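Side-chain contacts in uncharacterized protein (Bacteroides caccae, PDB 3NO2), which is of unknown function but folds as a six-bladed beta-propeller, a scaffold that often binds ligands around its central channel: residues Ala216-Phe219 / Gly225-Ile228; Asn15-Ile20 / Trp37-Val42. All blocks are in the same frame, centred on the assembly; numbering follows the deposited sequence. Where two conformers were deposited one is given.

Following the chain from its N terminus, contact 2 comes first: it closes a loop of 16 residues between 15-20 and 37-42, which takes in strand 26-32, and lays one blade of the propeller against the start of the next. Contact 1 follows much later, where 216-219 and 225-228 form a beta hairpin with five residues between them. The two loops lie in series and neither nest nor cross. Contact 1 works within a single sheet, whereas contact 2 joins two sheets. Strand 270-274 closes the ring between them: it shares a sheet with strand 16-21, and its I271 packs against F219 and Y227. The contact centres are about 16 Å apart.

Contact 1: residues Ala216-Phe219 / Gly225-Ile228; sequences AQLF and GLYI
F219 and Y227 hold the two strands together through a reciprocal pair of backbone hydrogen bonds, F219 N to Y227 O at 2.9 Å and Y227 N to F219 O at 3.0 Å, both fairly straight. Each carbonyl oxygen also takes a CA-H: L218 CA lies 3.3 Å from Y227 O, and L226 CA 3.5 Å from F219 O. L218 and I228 form the adjoining non-hydrogen-bonded pair, in an antiparallel register with a strand angle of 169°. This is the beta hairpin of the first two strands of a propeller blade, and strand 246-249 continues the sheet beyond 225-228. The apolar contacts divide between the two faces. On one, L218 and I228 run alongside each other from neighbouring strands, both directed to the same face; the CD2 methyl of L218 rests against both CG1 and CG2 of I228, the CG1 contact being 3.9 Å. L226, its side chain extended trans to the backbone N (chi1 -174°), reaches back across the hairpin and brings CD1 to 3.5 Å from the carbonyl carbon of F219 and also up to L218 CB. F188, from strand 187-191 of the preceding blade, touches L218, L226 and I228. On the other face F219 CB meets Y227 CB at 4.0 Å and approaches the edge of the tyrosine ring near its plane, at CD2. With its CG anti to the backbone N (chi1 -159°), the phenyl group leads away from Y227 and packs on I271 and P273 of strand 270-274 in the closing blade. The hydroxyl of Y227 hydrogen-bonds to K22 NZ, also in that blade.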
loop_
_atom_site.group_PDB
_atom_site.type_symbol
_atom_site.label_atom_id
_atom_site.label_comp_id
_atom_site.label_asym_id
_atom_site.label_seq_id
_atom_site.Cartn_x
_atom_site.Cartn_y
_atom_site.Cartn_z
ATOM N N ALA A 216 -0.623 6.499 -4.384
ATOM C CA ALA A 216 -0.467 5.559 -3.251
ATOM C C ALA A 216 -0.678 4.131 -3.808
ATOM O O ALA A 216 -0.233 3.801 -4.916
ATOM C CB ALA A 216 -1.338 5.956 -2.071
ATOM N N GLN A 217 -1.362 3.246 -3.100
ATOM C CA GLN A 217 -1.354 1.857 -3.524
ATOM C C GLN A 217 -1.997 1.674 -4.893
ATOM O O GLN A 217 -3.068 2.248 -5.201
ATOM C CB GLN A 217 -2.059 0.959 -2.505
ATOM C CG GLN A 217 -1.817 -0.531 -2.730
ATOM C CD GLN A 217 -2.349 -1.401 -1.614
ATOM O OE1 GLN A 217 -2.768 -0.885 -0.567
ATOM N NE2 GLN A 217 -2.273 -2.724 -1.787
ATOM N N LEU A 218 -1.373 0.790 -5.662
ATOM C CA LEU A 218 -1.857 0.296 -6.949
ATOM C C LEU A 218 -2.257 -1.156 -6.775
ATOM O O LEU A 218 -1.480 -1.936 -6.191
ATOM C CB LEU A 218 -0.725 0.403 -7.969
ATOM C CG LEU A 218 -0.073 1.789 -8.129
ATOM C CD1 LEU A 218 1.148 1.649 -9.085
ATOM C CD2 LEU A 218 -1.060 2.810 -8.646
ATOM N N PHE A 219 -3.430 -1.549 -7.283
ATOM C CA PHE A 219 -3.916 -2.886 -7.127
ATOM C C PHE A 219 -4.335 -3.421 -8.490
ATOM O O PHE A 219 -5.424 -3.141 -8.985
ATOM C CB PHE A 219 -5.068 -2.985 -6.108
ATOM C CG PHE A 219 -5.242 -4.367 -5.563
ATOM C CD1 PHE A 219 -5.874 -5.330 -6.296
ATOM C CD2 PHE A 219 -4.747 -4.663 -4.325
ATOM C CE1 PHE A 219 -5.995 -6.639 -5.756
ATOM C CE2 PHE A 219 -4.854 -5.965 -3.812
ATOM C CZ PHE A 219 -5.446 -6.907 -4.554
ATOM N N GLY A 225 -7.095 -4.219 -15.616
ATOM C CA GLY A 225 -7.328 -2.942 -15.013
ATOM C C GLY A 225 -6.501 -2.743 -13.751
ATOM O O GLY A 225 -5.677 -3.560 -13.372
ATOM N N LEU A 226 -6.785 -1.649 -13.081
ATOM C CA LEU A 226 -5.971 -1.248 -11.936
ATOM C C LEU A 226 -6.761 -0.307 -11.020
ATOM O O LEU A 226 -7.337 0.667 -11.508
ATOM C CB LEU A 226 -4.736 -0.478 -12.482
ATOM C CG LEU A 226 -3.643 -0.063 -11.522
ATOM C CD1 LEU A 226 -2.938 -1.323 -10.971
ATOM C CD2 LEU A 226 -2.607 0.846 -12.183
ATOM N N TYR A 227 -6.754 -0.564 -9.715
ATOM C CA TYR A 227 -7.138 0.454 -8.738
ATOM C C TYR A 227 -5.963 1.338 -8.428
ATOM O O TYR A 227 -4.837 0.839 -8.235
ATOM C CB TYR A 227 -7.648 -0.155 -7.424
ATOM C CG TYR A 227 -8.946 -0.927 -7.498
ATOM C CD1 TYR A 227 -10.110 -0.376 -7.982
ATOM C CD2 TYR A 227 -9.015 -2.206 -6.999
ATOM C CE1 TYR A 227 -11.285 -1.118 -8.036
ATOM C CE2 TYR A 227 -10.180 -2.943 -7.059
ATOM C CZ TYR A 227 -11.307 -2.396 -7.564
ATOM O OH TYR A 227 -12.505 -3.129 -7.604
ATOM N N ILE A 228 -6.224 2.637 -8.336
ATOM C CA ILE A 228 -5.229 3.636 -7.939
ATOM C C ILE A 228 -5.814 4.417 -6.780
ATOM O O ILE A 228 -6.857 5.065 -6.902
ATOM C CB ILE A 228 -4.875 4.582 -9.092
ATOM C CG1 ILE A 228 -4.422 3.815 -10.322
ATOM C CG2 ILE A 228 -3.845 5.618 -8.612
ATOM C CD1 ILE A 228 -4.291 4.701 -11.583
#

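Contact 2: residues Asn15-Ile20 / Trp37-Val42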
loop_
_atom_site.group_PDB
_atom_site.type_symbol
_atom_site.label_atom_id
_atom_site.label_comp_id
_atom_site.label_asym_id
_atom_site.label_seq_id
_atom_site.Cartn_x
_atom_site.Cartn_y
_atom_site.Cartn_z
ATOM N N ASN A 15 -9.048 8.511 10.188
ATOM C CA ASN A 15 -9.037 7.803 11.468
ATOM C C ASN A 15 -9.909 6.572 11.588
ATOM O O ASN A 15 -10.264 6.162 12.709
ATOM C CB ASN A 15 -9.324 8.795 12.613
ATOM C CG ASN A 15 -10.777 9.266 12.632
ATOM O OD1 ASN A 15 -11.622 8.872 11.805
ATOM N ND2 ASN A 15 -11.097 10.120 13.616
ATOM N N LYS A 16 -10.252 5.968 10.450
ATOM C CA LYS A 16 -11.027 4.723 10.349
ATOM C C LYS A 16 -10.402 3.865 9.278
ATOM O O LYS A 16 -9.840 4.393 8.313
ATOM C CB LYS A 16 -12.486 4.985 9.895
ATOM C CG LYS A 16 -13.310 5.877 10.816
ATOM C CD LYS A 16 -13.450 5.360 12.214
ATOM C CE LYS A 16 -14.320 6.350 13.050
ATOM N NZ LYS A 16 -14.520 5.946 14.479
ATOM N N ILE A 17 -10.542 2.548 9.392
ATOM C CA ILE A 17 -10.499 1.681 8.211
ATOM C C ILE A 17 -11.945 1.277 7.912
ATOM O O ILE A 17 -12.804 1.330 8.796
ATOM C CB ILE A 17 -9.561 0.461 8.354
ATOM C CG1 ILE A 17 -9.968 -0.406 9.523
ATOM C CG2 ILE A 17 -8.092 0.987 8.515
ATOM C CD1 ILE A 17 -9.166 -1.672 9.647
ATOM N N ALA A 18 -12.238 0.940 6.676
ATOM C CA ALA A 18 -13.604 0.751 6.247
ATOM C C ALA A 18 -13.700 -0.323 5.207
ATOM O O ALA A 18 -12.732 -0.614 4.498
ATOM C CB ALA A 18 -14.208 2.075 5.736
ATOM N N ILE A 19 -14.895 -0.904 5.068
ATOM C CA ILE A 19 -15.220 -1.777 3.956
ATOM C C ILE A 19 -16.355 -1.134 3.183
ATOM O O ILE A 19 -17.359 -0.689 3.765
ATOM C CB ILE A 19 -15.622 -3.204 4.391
ATOM C CG1 ILE A 19 -14.432 -3.855 5.098
ATOM C CG2 ILE A 19 -16.088 -4.048 3.158
ATOM C CD1 ILE A 19 -14.766 -5.155 5.846
ATOM N N ILE A 20 -16.159 -1.018 1.873
ATOM C CA ILE A 20 -17.083 -0.354 0.957
ATOM C C ILE A 20 -17.649 -1.421 0.012
ATOM O O ILE A 20 -16.928 -2.247 -0.547
ATOM C CB ILE A 20 -16.344 0.732 0.184
ATOM C CG1 ILE A 20 -15.926 1.843 1.176
ATOM C CG2 ILE A 20 -17.211 1.331 -0.947
ATOM C CD1 ILE A 20 -15.017 2.945 0.604
ATOM N N TRP A 37 -2.222 7.108 15.491
ATOM C CA TRP A 37 -2.131 6.024 14.523
ATOM C C TRP A 37 -2.179 6.572 13.095
ATOM O O TRP A 37 -2.778 7.609 12.828
ATOM C CB TRP A 37 -3.253 5.001 14.753
ATOM C CG TRP A 37 -3.077 4.154 15.970
ATOM C CD1 TRP A 37 -2.222 4.395 17.028
ATOM C CD2 TRP A 37 -3.808 2.975 16.324
ATOM N NE1 TRP A 37 -2.364 3.441 17.980
ATOM C CE2 TRP A 37 -3.314 2.545 17.573
ATOM C CE3 TRP A 37 -4.784 2.196 15.692
ATOM C CZ2 TRP A 37 -3.798 1.389 18.215
ATOM C CZ3 TRP A 37 -5.251 1.069 16.334
ATOM C CH2 TRP A 37 -4.761 0.667 17.568
ATOM N N GLU A 38 -1.496 5.913 12.181
ATOM C CA GLU A 38 -1.482 6.269 10.782
ATOM C C GLU A 38 -1.526 4.973 10.013
ATOM O O GLU A 38 -0.593 4.162 10.163
ATOM C CB GLU A 38 -0.221 7.048 10.385
ATOM C CG GLU A 38 -0.206 7.491 8.936
ATOM C CD GLU A 38 1.102 7.973 8.391
ATOM O OE1 GLU A 38 2.189 7.694 8.957
ATOM O OE2 GLU A 38 1.055 8.600 7.289
ATOM N N CYS A 39 -2.563 4.758 9.201
ATOM C CA CYS A 39 -2.738 3.538 8.424
ATOM C C CYS A 39 -2.481 3.765 6.953
ATOM O O CYS A 39 -3.230 4.468 6.274
ATOM C CB CYS A 39 -4.132 2.956 8.606
ATOM S SG CYS A 39 -4.425 1.504 7.587
ATOM N N ASN A 40 -1.368 3.187 6.479
ATOM C CA ASN A 40 -1.013 3.145 5.046
ATOM C C ASN A 40 -1.054 1.772 4.422
ATOM O O ASN A 40 -0.715 1.667 3.250
ATOM C CB ASN A 40 0.358 3.792 4.817
ATOM C CG ASN A 40 0.312 5.309 4.966
ATOM O OD1 ASN A 40 -0.407 5.995 4.183
ATOM N ND2 ASN A 40 1.074 5.862 5.913
ATOM N N SER A 41 -1.458 0.752 5.182
ATOM C CA SER A 41 -1.594 -0.605 4.691
ATOM C C SER A 41 -2.776 -1.321 5.359
ATOM O O SER A 41 -2.831 -1.445 6.585
ATOM C CB SER A 41 -0.352 -1.438 5.012
ATOM O OG SER A 41 0.775 -0.936 4.264
ATOM N N VAL A 42 -3.692 -1.811 4.510
ATOM C CA VAL A 42 -4.738 -2.756 4.876
ATOM C C VAL A 42 -4.662 -3.969 3.965
ATOM O O VAL A 42 -4.245 -3.857 2.806
ATOM C CB VAL A 42 -6.167 -2.149 4.814
ATOM C CG1 VAL A 42 -6.310 -0.927 5.707
ATOM C CG2 VAL A 42 -6.611 -1.770 3.392
#
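The seam between two neighbouring propeller blades is bridged here by I17, on strand 16-21, which meets C39 and V42 where the chain enters the innermost strand, 41-44, of the next blade. One methyl makes the contact: I17 CG2 lies 3.8 Å from C39 SG and equally 3.8 Å from V42 CG1. The two partners sit close together, C39 SG and V42 CG1 being 3.6 Å apart, so the methyl settles against both at once. The I17 and V42 side chains come from opposing sheets and pass alongside one another, while C39 extends its sulfur anti to the backbone N (chi1 177°) to reach the isoleucine. All three side chains are buried; I50 and F52 of strand 50-53 also touch I17, and L8 of strand 6-10 packs on V42. E38 and N40, both polar, are bonded to each other and to residues of other blades. N40 ND2 donates to E38 OE2 at 3.1 Å, arriving above the carboxylate plane and nearly within its own amide plane. Q80 hydrogen-bonds to both side chains, and a citrate, probably from the crystallisation liquor, to E38 OE2. Apolar side chains packed between the faces of successive sheets are typical of the beta-propeller fold.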